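Local structure of acetylxylan esterase A (Aspergillus awamori, 5X6S) at residues G11-P14 and T15-M19; T125-M128 and A129-P133; Y210-T213 and C214-W217. The protein removes acetyl side groups from the backbone of acetylated xylans, as a secreted carbohydrate esterase of family CE1 with an alpha/beta-hydrolase fold. All coordinates share one frame; numbering follows the deposited sequence.

Interaction 1 (G11-P14 and T15-M19)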
loop_
_atom_site.group_PDB
_atom_site.type_symbol
_atom_site.label_atom_id
_atom_site.label_comp_id
_atom_site.label_asym_id
_atom_site.label_seq_id
_atom_site.Cartn_x
_atom_site.Cartn_y
_atom_site.Cartn_z
ATOM N N GLY A 11 -10.628 9.724 12.493
ATOM C CA GLY A 11 -10.315 10.559 11.365
ATOM C C GLY A 11 -11.561 11.129 10.747
ATOM O O GLY A 11 -12.644 10.985 11.306
ATOM N N ASP A 12 -11.430 11.766 9.591
ATOM C CA ASP A 12 -12.553 12.471 8.976
ATOM C C ASP A 12 -13.744 11.513 8.717
ATOM O O ASP A 12 -13.576 10.415 8.187
ATOM C CB ASP A 12 -12.159 13.140 7.691
ATOM C CG ASP A 12 -11.215 14.342 7.926
ATOM O OD1 ASP A 12 -11.137 14.807 9.100
ATOM O OD2 ASP A 12 -10.583 14.802 6.943
ATOM N N ASN A 13 -14.941 11.951 9.128
ATOM C CA ASN A 13 -16.091 11.065 9.089
ATOM C C ASN A 13 -17.383 11.863 8.938
ATOM O O ASN A 13 -18.274 11.706 9.733
ATOM C CB ASN A 13 -16.084 10.158 10.332
ATOM C CG ASN A 13 -17.225 9.137 10.346
ATOM O OD1 ASN A 13 -17.709 8.702 9.286
ATOM N ND2 ASN A 13 -17.661 8.748 11.540
ATOM N N PRO A 14 -17.470 12.692 7.875
ATOM C CA PRO A 14 -18.634 13.595 7.768
ATOM C C PRO A 14 -19.981 12.861 7.629
ATOM O O PRO A 14 -20.993 13.388 8.079
ATOM C CB PRO A 14 -18.281 14.471 6.554
ATOM C CG PRO A 14 -17.373 13.660 5.731
ATOM C CD PRO A 14 -16.530 12.878 6.743
ATOM N N THR A 15 -19.987 11.617 7.132
ATOM C CA THR A 15 -21.224 10.874 7.027
ATOM C C THR A 15 -21.507 10.038 8.255
ATOM O O THR A 15 -22.480 9.290 8.303
ATOM C CB THR A 15 -21.292 10.002 5.741
ATOM O OG1 THR A 15 -20.339 8.930 5.793
ATOM C CG2 THR A 15 -21.135 10.865 4.471
ATOM N N ASN A 16 -20.692 10.175 9.293
ATOM C CA ASN A 16 -20.995 9.575 10.577
ATOM C C ASN A 16 -21.156 8.049 10.612
ATOM O O ASN A 16 -21.982 7.480 11.355
ATOM C CB ASN A 16 -22.196 10.274 11.211
ATOM C CG ASN A 16 -22.150 10.209 12.710
ATOM O OD1 ASN A 16 -21.060 10.303 13.341
ATOM N ND2 ASN A 16 -23.331 10.093 13.321
ATOM N N VAL A 17 -20.319 7.374 9.820
ATOM C CA VAL A 17 -20.257 5.919 9.859
ATOM C C VAL A 17 -19.759 5.463 11.251
ATOM O O VAL A 17 -18.833 6.089 11.794
ATOM C CB VAL A 17 -19.320 5.395 8.732
ATOM C CG1 VAL A 17 -19.344 3.895 8.632
ATOM C CG2 VAL A 17 -19.683 6.040 7.411
ATOM N N GLY A 18 -20.319 4.382 11.808
ATOM C CA GLY A 18 -19.777 3.813 13.070
ATOM C C GLY A 18 -18.570 2.907 12.841
ATOM O O GLY A 18 -18.469 2.276 11.791
ATOM N N MET A 19 -17.668 2.829 13.809
ATOM C CA MET A 19 -16.535 1.951 13.724
ATOM C C MET A 19 -16.490 1.050 14.949
ATOM O O MET A 19 -16.476 1.560 16.074
ATOM C CB MET A 19 -15.232 2.735 13.645
ATOM C CG MET A 19 -14.019 1.866 13.673
ATOM S SD MET A 19 -12.496 2.782 13.569
ATOM C CE MET A 19 -11.280 1.496 13.827
HETATM O O HOH W 1 -18.881 12.534 12.439
#
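Asn13 and Val17 grip each other through two hydrogen bonds between the side-chain amide of the first and the backbone of the second. Val17 N gives its hydrogen to Asn13 OD1 over 3.0 Å, in the amide plane and on a lone pair of the oxygen. The bond is bent, with an N-H...O angle of 135°. In return, Asn13 ND2 donates to Val17 O over 2.9 Å, on a lone pair of that carbonyl. Val17 O sits 24° out of the Asn13 amide plane, so the ring of bonds is slightly twisted. CG of Asn13 lies opposite its own backbone N (chi1 -177°), which swings the amide forward to Val17. Ser94 OG of helix 91-106 also bonds to Asn13 OD1 and helps the paired grip fix the amide. Val17 CG2 rests 3.8 Å from Asn13 OD1.

Asn13 opens a type I beta turn that runs to Asn16, in the connection between strands 3-7 and 18-23. Its amide reaches one residue past the turn, to Val17. The turn is closed by Asn16 N bonding to Asn13 O over 2.9 Å, with the donor above the carbonyl plane. Val17 is the packed side: it is buried against Asn91 and Met98 of helix 91-106 and Trp76 of a loop. Thr15 reaches the same helix, its OG1 bonding to Asn91 ND2. Pro14 and Asn16 form the exposed side, and the side chain of Asn16 starts out away from residues 11-14. There a water donates to Asn13 O at 2.9 Å and, more loosely, to Asn16 OD1 at 3.2 Å.

Interaction 2 (T125-M128 and A129-P133)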
loop_
_atom_site.group_PDB
_atom_site.type_symbol
_atom_site.label_atom_id
_atom_site.label_comp_id
_atom_site.label_asym_id
_atom_site.label_seq_id
_atom_site.Cartn_x
_atom_site.Cartn_y
_atom_site.Cartn_z
ATOM N N THR A 125 -17.745 -3.537 -0.702
ATOM C CA THR A 125 -16.436 -4.132 -0.882
ATOM C C THR A 125 -15.841 -3.774 -2.249
ATOM O O THR A 125 -14.660 -3.413 -2.350
ATOM C CB THR A 125 -16.482 -5.678 -0.624
ATOM O OG1 THR A 125 -16.825 -5.883 0.746
ATOM C CG2 THR A 125 -15.157 -6.339 -0.863
ATOM N N ASN A 126 -16.646 -3.876 -3.301
ATOM C CA ASN A 126 -16.199 -3.518 -4.630
ATOM C C ASN A 126 -15.859 -2.062 -4.681
ATOM O O ASN A 126 -14.888 -1.704 -5.257
ATOM C CB ASN A 126 -17.196 -3.852 -5.709
ATOM C CG ASN A 126 -17.197 -5.328 -6.057
ATOM O OD1 ASN A 126 -16.184 -5.955 -6.234
ATOM N ND2 ASN A 126 -18.352 -5.864 -6.080
ATOM N N VAL A 127 -16.662 -1.243 -4.057
ATOM C CA VAL A 127 -16.426 0.225 -4.021
ATOM C C VAL A 127 -15.092 0.540 -3.325
ATOM O O VAL A 127 -14.274 1.371 -3.817
ATOM C CB VAL A 127 -17.609 0.994 -3.415
ATOM C CG1 VAL A 127 -17.256 2.474 -3.171
ATOM C CG2 VAL A 127 -18.831 0.934 -4.335
ATOM N N MET A 128 -14.836 -0.121 -2.202
ATOM C CA MET A 128 -13.566 0.095 -1.445
ATOM C C MET A 128 -12.359 -0.298 -2.282
ATOM O O MET A 128 -11.329 0.359 -2.249
ATOM C CB MET A 128 -13.538 -0.717 -0.151
ATOM C CG MET A 128 -14.530 -0.250 0.956
ATOM S SD MET A 128 -14.371 1.512 1.381
ATOM C CE MET A 128 -12.615 1.562 1.803
ATOM N N ALA A 129 -12.470 -1.404 -3.014
ATOM C CA ALA A 129 -11.386 -1.836 -3.894
ATOM C C ALA A 129 -11.057 -0.760 -4.956
ATOM O O ALA A 129 -9.912 -0.572 -5.311
ATOM C CB ALA A 129 -11.738 -3.159 -4.556
ATOM N N ALA A 130 -12.075 -0.121 -5.486
ATOM C CA ALA A 130 -11.956 0.887 -6.540
ATOM C C ALA A 130 -11.560 2.267 -6.030
ATOM O O ALA A 130 -10.841 3.005 -6.726
ATOM C CB ALA A 130 -13.266 0.990 -7.271
ATOM N N THR A 131 -12.040 2.644 -4.852
ATOM C CA THR A 131 -11.825 4.011 -4.342
ATOM C C THR A 131 -10.547 4.115 -3.489
ATOM O O THR A 131 -9.886 5.146 -3.534
ATOM C CB THR A 131 -13.021 4.533 -3.517
ATOM O OG1 THR A 131 -13.417 3.552 -2.547
ATOM C CG2 THR A 131 -14.222 4.896 -4.415
ATOM N N TYR A 132 -10.236 3.073 -2.694
ATOM C CA TYR A 132 -9.007 2.988 -1.860
ATOM C C TYR A 132 -8.167 1.725 -2.183
ATOM O O TYR A 132 -7.791 0.972 -1.296
ATOM C CB TYR A 132 -9.344 3.172 -0.337
ATOM C CG TYR A 132 -10.099 4.439 -0.164
ATOM C CD1 TYR A 132 -9.430 5.645 0.071
ATOM C CD2 TYR A 132 -11.488 4.482 -0.351
ATOM C CE1 TYR A 132 -10.121 6.829 0.145
ATOM C CE2 TYR A 132 -12.189 5.669 -0.269
ATOM C CZ TYR A 132 -11.481 6.847 -0.042
ATOM O OH TYR A 132 -12.169 8.032 -0.007
ATOM N N PRO A 133 -7.866 1.484 -3.497
ATOM C CA PRO A 133 -7.108 0.260 -3.864
ATOM C C PRO A 133 -5.789 0.093 -3.104
ATOM O O PRO A 133 -5.396 -1.029 -2.795
ATOM C CB PRO A 133 -6.838 0.458 -5.365
ATOM C CG PRO A 133 -6.939 1.951 -5.578
ATOM C CD PRO A 133 -8.072 2.350 -4.673
#
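Thr131 holds OG1 between its backbone N and its carbonyl carbon (chi1 49°), and this turns the hydroxyl back onto Val127 O one helical turn earlier. Met128 is bent at both chi2 and chi3 (-54° and -56°), which curls its CE round to Tyr132. Thr131 OG1 donates to Val127 O over 2.7 Å, from above the carbonyl plane. Val127 O also takes Thr131 N at 2.8 Å, nearly in line with the C=O bond. One residue thus gives two bonds to the one carbonyl of the buried Val127. On the flank, Val127 CG1 lies 4.1 Å from Thr131 CG2.

This is the C-terminal end of helix 120-131, in the beta-alpha-beta unit between strands 113-118 and 138-142. The helix follows Ser119, the probable nucleophile. Tyr132 is the first residue to leave helical angles, yet its N still bonds to Met128 O over 3.0 Å. Met128 CE meets Tyr132 CD2 at 3.8 Å, approaching the ring at a slant. Both side chains press on helix 91-106, Met128 on Ser92 and Ile95, Tyr132 on Asn93 and Ala96. Tyr132 OH bonds to Asn87 N.

Interaction 3 (Y210-T213 and C214-W217)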
loop_
_atom_site.group_PDB
_atom_site.type_symbol
_atom_site.label_atom_id
_atom_site.label_comp_id
_atom_site.label_asym_id
_atom_site.label_seq_id
_atom_site.Cartn_x
_atom_site.Cartn_y
_atom_site.Cartn_z
ATOM N N TYR A 210 -22.975 -10.988 -11.070
ATOM C CA TYR A 210 -21.744 -11.718 -10.920
ATOM C C TYR A 210 -20.892 -11.539 -12.140
ATOM O O TYR A 210 -19.676 -11.321 -12.056
ATOM C CB TYR A 210 -22.017 -13.228 -10.679
ATOM C CG TYR A 210 -20.821 -14.129 -10.809
ATOM C CD1 TYR A 210 -19.909 -14.277 -9.774
ATOM C CD2 TYR A 210 -20.621 -14.900 -11.961
ATOM C CE1 TYR A 210 -18.824 -15.098 -9.894
ATOM C CE2 TYR A 210 -19.544 -15.748 -12.080
ATOM C CZ TYR A 210 -18.642 -15.849 -11.056
ATOM O OH TYR A 210 -17.543 -16.693 -11.161
ATOM N N TYR A 211 -21.502 -11.675 -13.312
ATOM C CA TYR A 211 -20.695 -11.628 -14.543
ATOM C C TYR A 211 -20.196 -10.209 -14.798
ATOM O O TYR A 211 -19.079 -10.027 -15.237
ATOM C CB TYR A 211 -21.506 -12.174 -15.739
ATOM C CG TYR A 211 -21.814 -13.653 -15.536
ATOM C CD1 TYR A 211 -20.839 -14.617 -15.698
ATOM C CD2 TYR A 211 -23.071 -14.052 -15.063
ATOM C CE1 TYR A 211 -21.138 -15.979 -15.488
ATOM C CE2 TYR A 211 -23.351 -15.386 -14.824
ATOM C CZ TYR A 211 -22.380 -16.334 -15.025
ATOM O OH TYR A 211 -22.660 -17.663 -14.765
ATOM N N GLU A 212 -21.039 -9.229 -14.502
ATOM C CA GLU A 212 -20.656 -7.791 -14.641
ATOM C C GLU A 212 -19.480 -7.434 -13.743
ATOM O O GLU A 212 -18.617 -6.687 -14.117
ATOM C CB GLU A 212 -21.839 -6.901 -14.358
ATOM C CG GLU A 212 -22.990 -7.115 -15.344
ATOM C CD GLU A 212 -22.498 -7.138 -16.807
ATOM O OE1 GLU A 212 -22.047 -6.082 -17.326
ATOM O OE2 GLU A 212 -22.540 -8.234 -17.415
ATOM N N THR A 213 -19.428 -8.022 -12.563
ATOM C CA THR A 213 -18.305 -7.802 -11.630
ATOM C C THR A 213 -17.023 -8.460 -12.105
ATOM O O THR A 213 -15.932 -7.878 -12.007
ATOM C CB THR A 213 -18.678 -8.292 -10.196
ATOM O OG1 THR A 213 -19.875 -7.626 -9.737
ATOM C CG2 THR A 213 -17.549 -8.033 -9.244
ATOM N N CYS A 214 -17.119 -9.699 -12.609
ATOM C CA CYS A 214 -15.953 -10.383 -13.110
ATOM C C CYS A 214 -15.407 -9.676 -14.356
ATOM O O CYS A 214 -14.194 -9.563 -14.511
ATOM C CB CYS A 214 -16.308 -11.845 -13.412
ATOM S SG CYS A 214 -16.529 -12.864 -11.897
ATOM N N LYS A 215 -16.305 -9.198 -15.207
ATOM C CA LYS A 215 -15.941 -8.318 -16.340
ATOM C C LYS A 215 -15.161 -7.115 -15.841
ATOM O O LYS A 215 -14.041 -6.842 -16.329
ATOM C CB LYS A 215 -17.192 -7.824 -17.050
ATOM C CG LYS A 215 -17.889 -8.838 -17.978
ATOM C CD LYS A 215 -19.217 -8.274 -18.391
ATOM C CE LYS A 215 -19.912 -9.061 -19.465
ATOM N NZ LYS A 215 -21.208 -8.369 -19.776
ATOM N N GLN A 216 -15.737 -6.404 -14.873
ATOM C CA GLN A 216 -15.095 -5.192 -14.308
ATOM C C GLN A 216 -13.654 -5.443 -13.909
ATOM O O GLN A 216 -12.728 -4.766 -14.409
ATOM C CB GLN A 216 -15.878 -4.679 -13.131
ATOM C CG GLN A 216 -15.232 -3.471 -12.465
ATOM C CD GLN A 216 -16.222 -2.755 -11.554
ATOM O OE1 GLN A 216 -16.636 -3.295 -10.541
ATOM N NE2 GLN A 216 -16.639 -1.563 -11.946
ATOM N N TRP A 217 -13.422 -6.457 -13.066
ATOM C CA TRP A 217 -12.073 -6.709 -12.595
ATOM C C TRP A 217 -11.134 -7.268 -13.632
ATOM O O TRP A 217 -9.952 -6.934 -13.622
ATOM C CB TRP A 217 -12.049 -7.514 -11.281
ATOM C CG TRP A 217 -12.793 -6.788 -10.183
ATOM C CD1 TRP A 217 -13.917 -7.204 -9.546
ATOM C CD2 TRP A 217 -12.511 -5.476 -9.676
ATOM N NE1 TRP A 217 -14.340 -6.248 -8.637
ATOM C CE2 TRP A 217 -13.484 -5.188 -8.691
ATOM C CE3 TRP A 217 -11.523 -4.520 -9.948
ATOM C CZ2 TRP A 217 -13.500 -3.983 -7.976
ATOM C CZ3 TRP A 217 -11.539 -3.311 -9.231
ATOM C CH2 TRP A 217 -12.501 -3.056 -8.271
#
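Four regular backbone bonds join the two segments one helical turn apart, from Cys214 N to Tyr210 O through to Trp217 N to Thr213 O. They belong to helix 208-221, which packs beside helix 120-131 and strand 193-199 of the alpha/beta-hydrolase fold.

Cys214 SG lies over one face of the Tyr210 ring, a sulfur-aromatic contact. The sulfur of Cys214, SG, is 4.0 Å from the centroid of the Tyr210 ring and 21° off its normal, displaced toward the rim. Its nearest ring atoms are CE1 and CZ. With chi1 at 167°, the Tyr210 side chain turns its ring end back to Cys214. The ring also meets that of Phe253, and the side chain touches Ile196 and His198 of strand 193-199.

Glu212 and Lys215 run side by side, pointing the same way, and end in a salt bridge. Lys215 NZ donates to Glu212 OE2 over 2.7 Å, on the syn lone pair. The lysine chain is extended beyond CG, while the glutamate is bent at chi2 (-47°). Both charges have further partners. Glu212 OE1 takes Trp176 NE1 and Thr171 N, and Lys215 NZ also gives to Thr171 O. The carboxylate of the buried Glu212 is therefore held at both oxygens, which would probably favour its charged form.

Thr213 and Trp217 also lie side by side. The polar partner of the indole NE1 is Asn126 OD1, and Thr213 OG1 bonds to Asn209 O. Thr213 CG2 lies 3.7 Å from both NE1 and CD1 of Trp217.

In the fold
Interaction 1 is a surface turn, while interactions 2 and 3 are largely buried, on helices 120-131 and 208-221. The centres of interactions 1 and 2 lie about 17 Å apart. Those of interactions 1 and 3 are about 29 Å apart, on opposite sides of the chain's centre. Interactions 1 and 2 do not touch, but both pack on helix 91-106. Interactions 2 and 3 meet directly. Asn126 OD1 and Trp217 NE1 form a probable hydrogen bond of 3.0 Å, and Ala129 CB packs on Trp217 CH2 at 3.8 Å. The chemistry follows place: amide-to-backbone bonds and a water at the surface, a hydroxyl and methionine at the end of a central helix, and a salt bridge and sulfur-aromatic contact in 210-217.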